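Local atomic coordinates of beta-xylanase (Caldicellulosiruptor kristjanssonii, PDB entry 7NWN), a protein that probably binds plant polysaccharides through a calcium-containing family 9 carbohydrate-binding module, part of a multimodular xylanase-glucuronoyl esterase. Residues D38-V43 against K62-D67; F97-F102 against S110-Y115. All blocks are in the same frame, centred on the assembly; numbering follows the deposited sequence. Where two conformers were deposited one is given.

Contact 1 (D38-V43 against K62-D67); sequences DIWNNV and KLMWDD. With EDO (1,2-ethanediol), chain J.
Met64 reaches from strand 58-66 over one face of the Trp40 indole, its methyl CE 3.5 Å from ring atom CE3 and offset toward the rim. The sulfur sits farther off, with SD 4.8 Å from the centroid of the Trp40 six-membered ring but 12° from its normal, a distant Met-aromatic contact. The bend at chi3 (-64°) turns the methyl back toward the loop residues, where Val43 CG1 meets Met64 CE at 3.8 Å; the Ile39 side chain crosses that of Met64 at about a right angle, its CD1 touching SD. Outward from this cluster, Lys62 runs extended past the indole in the opposite direction, CB 3.6 Å from Trp40 CE3, and Val43 CG2 packs on its CD. The ammonium then grips the turn: Lys62 NZ donates to Trp40 O at 3.0 Å, from above the carbonyl plane, and weakly to Val43 O. Val43 N reaches Trp40 O from the opposite face, so two donors hold it. Water 1 joins Lys62 NZ to Asn41 OD1, and Trp45 adds a cation-pi contact. Trp40 NE1 is hydrogen-bonded to Glu147 OE2, and Glu147 is a calcium ligand. Lys62 thus serves twice, its methylenes as apolar packing and its ammonium mainly as a clasp on the Trp40 carbonyl.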
loop_
_atom_site.group_PDB
_atom_site.type_symbol
_atom_site.label_atom_id
_atom_site.label_comp_id
_atom_site.label_asym_id
_atom_site.label_seq_id
_atom_site.Cartn_x
_atom_site.Cartn_y
_atom_site.Cartn_z
ATOM N N ASP A 38 15.875 -0.432 9.357
ATOM C CA ASP A 38 16.347 -1.726 9.832
ATOM C C ASP A 38 15.149 -2.658 10.122
ATOM O O ASP A 38 15.114 -3.813 9.682
ATOM C CB ASP A 38 17.198 -1.497 11.106
ATOM C CG ASP A 38 17.414 -2.764 11.941
ATOM O OD1 ASP A 38 17.777 -3.772 11.355
ATOM O OD2 ASP A 38 17.177 -2.735 13.205
ATOM N N ILE A 39 14.106 -2.148 10.778
ATOM C CA ILE A 39 12.997 -3.021 11.166
ATOM C C ILE A 39 12.212 -3.587 9.971
ATOM O O ILE A 39 11.566 -4.634 10.135
ATOM C CB ILE A 39 12.034 -2.361 12.153
ATOM C CG1 ILE A 39 11.316 -1.125 11.581
ATOM C CG2 ILE A 39 12.731 -2.099 13.512
ATOM C CD1 ILE A 39 10.222 -0.597 12.544
ATOM N N TRP A 40 12.247 -2.915 8.802
ATOM C CA TRP A 40 11.554 -3.466 7.649
ATOM C C TRP A 40 12.224 -4.765 7.208
ATOM O O TRP A 40 11.553 -5.619 6.627
ATOM C CB TRP A 40 11.544 -2.516 6.427
ATOM C CG TRP A 40 10.522 -1.419 6.450
ATOM C CD1 TRP A 40 10.815 -0.089 6.474
ATOM C CD2 TRP A 40 9.085 -1.532 6.397
ATOM N NE1 TRP A 40 9.670 0.656 6.425
ATOM C CE2 TRP A 40 8.589 -0.205 6.366
ATOM C CE3 TRP A 40 8.182 -2.610 6.297
ATOM C CZ2 TRP A 40 7.227 0.075 6.252
ATOM C CZ3 TRP A 40 6.828 -2.339 6.228
ATOM C CH2 TRP A 40 6.370 -1.020 6.223
ATOM N N ASN A 41 13.536 -4.898 7.437
ATOM C CA ASN A 41 14.260 -6.122 7.062
ATOM C C ASN A 41 13.794 -7.358 7.844
ATOM O O ASN A 41 14.062 -8.470 7.413
ATOM C CB ASN A 41 15.794 -5.953 7.078
ATOM C CG ASN A 41 16.222 -4.791 6.204
ATOM O OD1 ASN A 41 15.709 -4.616 5.108
ATOM N ND2 ASN A 41 17.153 -3.976 6.655
ATOM N N ASN A 42 13.038 -7.185 8.929
ATOM C CA ASN A 42 12.530 -8.294 9.730
ATOM C C ASN A 42 11.168 -8.816 9.248
ATOM O O ASN A 42 10.620 -9.706 9.890
ATOM C CB ASN A 42 12.419 -7.953 11.228
ATOM C CG ASN A 42 13.109 -9.033 12.047
ATOM O OD1 ASN A 42 14.257 -9.339 11.756
ATOM N ND2 ASN A 42 12.422 -9.704 12.976
ATOM N N VAL A 43 10.578 -8.224 8.189
ATOM C CA VAL A 43 9.305 -8.711 7.662
ATOM C C VAL A 43 9.517 -9.062 6.187
ATOM O O VAL A 43 10.503 -8.653 5.564
ATOM C CB VAL A 43 8.148 -7.724 7.870
ATOM C CG1 VAL A 43 8.093 -7.173 9.290
ATOM C CG2 VAL A 43 8.213 -6.589 6.890
ATOM N N LYS A 62 5.928 -4.448 1.589
ATOM C CA LYS A 62 5.895 -4.956 2.951
ATOM C C LYS A 62 4.861 -4.142 3.711
ATOM O O LYS A 62 4.615 -2.990 3.345
ATOM C CB LYS A 62 7.267 -4.782 3.590
ATOM C CG LYS A 62 8.322 -5.715 2.995
ATOM C CD LYS A 62 9.704 -5.574 3.626
ATOM C CE LYS A 62 10.653 -6.661 3.132
ATOM N NZ LYS A 62 11.920 -6.611 3.854
ATOM N N LEU A 63 4.330 -4.739 4.777
ATOM C CA LEU A 63 3.295 -4.121 5.575
ATOM C C LEU A 63 3.758 -4.186 7.011
ATOM O O LEU A 63 4.466 -5.132 7.374
ATOM C CB LEU A 63 1.976 -4.916 5.428
ATOM C CG LEU A 63 1.265 -4.815 4.076
ATOM C CD1 LEU A 63 -0.100 -5.548 4.099
ATOM C CD2 LEU A 63 1.074 -3.359 3.669
ATOM N N MET A 64 3.286 -3.224 7.814
ATOM C CA MET A 64 3.583 -3.211 9.243
ATOM C C MET A 64 2.450 -2.418 9.883
ATOM O O MET A 64 1.833 -1.598 9.203
ATOM C CB MET A 64 4.946 -2.543 9.479
ATOM C CG MET A 64 5.577 -2.820 10.846
ATOM S SD MET A 64 7.330 -2.323 10.929
ATOM C CE MET A 64 8.061 -3.419 9.744
ATOM N N TRP A 65 2.130 -2.681 11.158
ATOM C CA TRP A 65 1.120 -1.877 11.834
ATOM C C TRP A 65 1.594 -1.449 13.215
ATOM O O TRP A 65 2.383 -2.143 13.844
ATOM C CB TRP A 65 -0.191 -2.663 11.983
ATOM C CG TRP A 65 -0.133 -3.796 12.972
ATOM C CD1 TRP A 65 0.436 -5.026 12.792
ATOM C CD2 TRP A 65 -0.708 -3.805 14.290
ATOM N NE1 TRP A 65 0.252 -5.815 13.904
ATOM C CE2 TRP A 65 -0.470 -5.096 14.833
ATOM C CE3 TRP A 65 -1.406 -2.859 15.059
ATOM C CZ2 TRP A 65 -0.888 -5.439 16.126
ATOM C CZ3 TRP A 65 -1.878 -3.223 16.314
ATOM C CH2 TRP A 65 -1.569 -4.478 16.849
ATOM N N ASP A 66 1.062 -0.320 13.667
ATOM C CA ASP A 66 1.220 0.063 15.053
ATOM C C ASP A 66 -0.147 0.481 15.596
ATOM O O ASP A 66 -1.131 0.474 14.866
ATOM C CB ASP A 66 2.350 1.084 15.262
ATOM C CG ASP A 66 2.103 2.491 14.742
ATOM O OD1 ASP A 66 0.933 2.913 14.629
ATOM O OD2 ASP A 66 3.103 3.208 14.552
ATOM N N ASP A 67 -0.164 0.978 16.834
ATOM C CA ASP A 67 -1.414 1.311 17.495
ATOM C C ASP A 67 -2.213 2.332 16.704
ATOM O O ASP A 67 -3.412 2.372 16.924
ATOM C CB ASP A 67 -1.210 1.858 18.921
ATOM C CG ASP A 67 -0.682 0.787 19.865
ATOM O OD1 ASP A 67 -0.722 -0.427 19.511
ATOM O OD2 ASP A 67 -0.160 1.166 20.897
HETATM C C1 EDO J . -5.669 5.874 17.716
HETATM O O1 EDO J . -5.605 4.470 17.911
HETATM C C2 EDO J . -6.610 6.263 16.641
HETATM O O2 EDO J . -7.952 6.382 17.092
HETATM O O HOH W 1 13.521 -4.392 3.739
#

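Contact 2 (F97-F102 against S110-Y115); sequences FLDENF and SDDLHY. With CA (calcium ion), chain S; EDO (1,2-ethanediol), chain I.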
loop_
_atom_site.group_PDB
_atom_site.type_symbol
_atom_site.label_atom_id
_atom_site.label_comp_id
_atom_site.label_asym_id
_atom_site.label_seq_id
_atom_site.Cartn_x
_atom_site.Cartn_y
_atom_site.Cartn_z
ATOM N N PHE A 97 -5.652 0.224 -1.026
ATOM C CA PHE A 97 -7.066 0.134 -0.702
ATOM C C PHE A 97 -7.186 -0.481 0.693
ATOM O O PHE A 97 -6.470 -1.439 0.978
ATOM C CB PHE A 97 -7.713 -0.835 -1.697
ATOM C CG PHE A 97 -7.532 -0.543 -3.181
ATOM C CD1 PHE A 97 -6.331 -0.822 -3.827
ATOM C CD2 PHE A 97 -8.589 -0.030 -3.933
ATOM C CE1 PHE A 97 -6.196 -0.632 -5.198
ATOM C CE2 PHE A 97 -8.472 0.161 -5.312
ATOM C CZ PHE A 97 -7.272 -0.142 -5.937
ATOM N N LEU A 98 -8.097 0.054 1.523
ATOM C CA LEU A 98 -8.328 -0.496 2.855
ATOM C C LEU A 98 -9.835 -0.528 3.173
ATOM O O LEU A 98 -10.542 0.468 2.972
ATOM C CB LEU A 98 -7.590 0.366 3.885
ATOM C CG LEU A 98 -7.395 -0.273 5.270
ATOM C CD1 LEU A 98 -6.453 -1.471 5.209
ATOM C CD2 LEU A 98 -6.895 0.786 6.264
ATOM N N ASP A 99 -10.302 -1.688 3.659
ATOM C CA ASP A 99 -11.647 -1.838 4.222
ATOM C C ASP A 99 -11.420 -2.052 5.720
ATOM O O ASP A 99 -11.140 -3.181 6.139
ATOM C CB ASP A 99 -12.347 -3.027 3.551
ATOM C CG ASP A 99 -13.682 -3.532 4.161
ATOM O OD1 ASP A 99 -14.297 -2.838 5.019
ATOM O OD2 ASP A 99 -14.058 -4.660 3.786
ATOM N N GLU A 100 -11.432 -0.933 6.452
ATOM C CA GLU A 100 -10.922 -0.882 7.820
ATOM C C GLU A 100 -11.839 -1.672 8.757
ATOM O O GLU A 100 -11.344 -2.373 9.630
ATOM C CB GLU A 100 -10.806 0.572 8.289
ATOM C CG GLU A 100 -9.974 0.734 9.545
ATOM C CD GLU A 100 -9.807 2.162 10.035
ATOM O OE1 GLU A 100 -10.263 3.099 9.362
ATOM O OE2 GLU A 100 -9.197 2.332 11.081
ATOM N N ASN A 101 -13.166 -1.583 8.561
ATOM C CA ASN A 101 -14.085 -2.330 9.423
ATOM C C ASN A 101 -14.255 -3.769 8.948
ATOM O O ASN A 101 -14.897 -4.540 9.628
ATOM C CB ASN A 101 -15.463 -1.668 9.559
ATOM C CG ASN A 101 -15.406 -0.247 10.090
ATOM O OD1 ASN A 101 -14.488 0.150 10.814
ATOM N ND2 ASN A 101 -16.372 0.563 9.702
ATOM N N PHE A 102 -13.698 -4.146 7.792
ATOM C CA PHE A 102 -13.883 -5.486 7.240
ATOM C C PHE A 102 -15.363 -5.832 6.976
ATOM O O PHE A 102 -15.761 -6.984 7.131
ATOM C CB PHE A 102 -13.218 -6.533 8.125
ATOM C CG PHE A 102 -12.958 -7.850 7.446
ATOM C CD1 PHE A 102 -12.363 -7.916 6.199
ATOM C CD2 PHE A 102 -13.287 -9.049 8.069
ATOM C CE1 PHE A 102 -12.125 -9.138 5.576
ATOM C CE2 PHE A 102 -13.011 -10.268 7.461
ATOM C CZ PHE A 102 -12.440 -10.317 6.210
ATOM N N SER A 110 -18.407 4.255 4.164
ATOM C CA SER A 110 -17.820 5.448 4.763
ATOM C C SER A 110 -16.410 5.178 5.310
ATOM O O SER A 110 -15.633 6.114 5.424
ATOM C CB SER A 110 -18.715 5.987 5.866
ATOM O OG SER A 110 -18.833 4.996 6.878
ATOM N N ASP A 111 -16.099 3.927 5.676
ATOM C CA ASP A 111 -14.803 3.572 6.222
ATOM C C ASP A 111 -13.818 3.060 5.142
ATOM O O ASP A 111 -12.732 2.600 5.495
ATOM C CB ASP A 111 -14.988 2.453 7.248
ATOM C CG ASP A 111 -15.334 1.139 6.562
ATOM O OD1 ASP A 111 -16.341 1.147 5.777
ATOM O OD2 ASP A 111 -14.535 0.146 6.720
ATOM N N ASP A 112 -14.217 2.999 3.852
ATOM C CA ASP A 112 -13.362 2.384 2.835
ATOM C C ASP A 112 -12.398 3.425 2.254
ATOM O O ASP A 112 -12.736 4.594 2.157
ATOM C CB ASP A 112 -14.167 1.636 1.771
ATOM C CG ASP A 112 -14.982 0.480 2.355
ATOM O OD1 ASP A 112 -14.404 -0.316 3.118
ATOM O OD2 ASP A 112 -16.172 0.361 2.004
ATOM N N LEU A 113 -11.152 3.013 2.012
ATOM C CA LEU A 113 -10.116 3.965 1.599
ATOM C C LEU A 113 -9.510 3.487 0.285
ATOM O O LEU A 113 -9.268 2.285 0.098
ATOM C CB LEU A 113 -9.030 4.077 2.675
ATOM C CG LEU A 113 -9.502 4.404 4.110
ATOM C CD1 LEU A 113 -8.305 4.431 5.060
ATOM C CD2 LEU A 113 -10.280 5.719 4.199
ATOM N N HIS A 114 -9.215 4.474 -0.573
ATOM C CA HIS A 114 -8.469 4.202 -1.797
ATOM C C HIS A 114 -7.564 5.402 -2.101
ATOM O O HIS A 114 -8.047 6.485 -2.462
ATOM C CB HIS A 114 -9.440 3.852 -2.944
ATOM C CG HIS A 114 -8.781 3.555 -4.244
ATOM N ND1 HIS A 114 -9.451 3.629 -5.448
ATOM C CD2 HIS A 114 -7.509 3.211 -4.539
ATOM C CE1 HIS A 114 -8.637 3.328 -6.423
ATOM N NE2 HIS A 114 -7.441 3.074 -5.896
ATOM N N TYR A 115 -6.264 5.178 -1.890
ATOM C CA TYR A 115 -5.255 6.231 -2.001
ATOM C C TYR A 115 -4.294 5.845 -3.124
ATOM O O TYR A 115 -4.198 4.666 -3.465
ATOM C CB TYR A 115 -4.461 6.314 -0.694
ATOM C CG TYR A 115 -5.257 6.824 0.488
ATOM C CD1 TYR A 115 -5.964 8.015 0.438
ATOM C CD2 TYR A 115 -5.256 6.124 1.688
ATOM C CE1 TYR A 115 -6.685 8.470 1.546
ATOM C CE2 TYR A 115 -5.921 6.601 2.817
ATOM C CZ TYR A 115 -6.677 7.756 2.737
ATOM O OH TYR A 115 -7.337 8.217 3.850
HETATM CA CA CA S . -15.526 -1.068 5.015
HETATM C C1 EDO I . -15.846 6.984 1.692
HETATM O O1 EDO I . -15.293 5.760 1.100
HETATM C C2 EDO I . -15.096 8.299 1.847
HETATM O O2 EDO I . -14.862 9.089 0.663
HETATM O O HOH W 2 -11.776 4.299 7.719
HETATM O O HOH W 3 -16.529 -2.212 3.021
#
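The rings of Phe97 and His114 form an offset stack, with centroids 3.9 Å apart and planes at 15°. Phe97 CE2 stands over the centre of the imidazole, whereas His114 CD2 lies over the phenyl face nearer its rim. With His114 CG anti to the backbone N, the imidazole runs alongside the phenyl, and its NE2 is hydrogen-bonded to Glu95 OE1. Replacing His114 by alanine is likely to strip the imidazole from the Phe97 face and leave the Glu95 carboxylate without this hydrogen-bond mate. A second pair of flat groups lies beyond the strand ends: the Asn101 amide stacks on the Asp111 carboxylate with planes 3° apart, Asn101 ND2 3.4 Å from Asp111 CG. Asn101 N donates to Asp111 OD2 at 2.9 Å, on the anti side and somewhat out of the carboxylate plane.

That oxygen also binds calcium. Asp111 chelates the ion through OD1 and OD2, while Asp99 and Asp112 each supply OD1; their carboxylates are nearly perpendicular. Asp103 and water 3 are further ligands, and the cation probably offsets the repulsion between Asp99 OD1 and Asp112 OD1, 3.2 Å apart. Asp99 OD2 is held by Arg104 N and Asp112 OD2 by Gln109 N, second-shell hydrogen bonds that probably help orient both carboxylates.

Between the two flat pairs, Leu98 and Leu113 exchange backbone bonds, Leu98 N to Leu113 O at 2.9 Å and Leu113 N to Leu98 O at 2.8 Å. Their side chains lie on the face away from the rings and metal. The strand axes run 173° apart, so this is an antiparallel strand pair whose connecting loop closes on a calcium site, within a beta-rich family 9 carbohydrate-binding module.

In the fold
From the N terminus the chain leaves strand 22-25, turns through 38-43 and comes back along strand 58-66, so contact 1 closes an excursion of 18 residues that includes strand 50-51. It ties that turn to an outermost strand of the four-stranded antiparallel sheet. Contact 2 opens only afterwards, closing the 7-residue loop between its segments, which lie on strands 93-99 and 112-118 of the larger mixed sheet. The two contacts are therefore in series, neither nested nor crossed. The centres of contact 1 and contact 2 lie about 20 Å apart and their nearest atoms about 8 Å, without touching. Strand 198-202 is common ground, since its Ile200 touches both Leu63 and Leu98 from the two contacts.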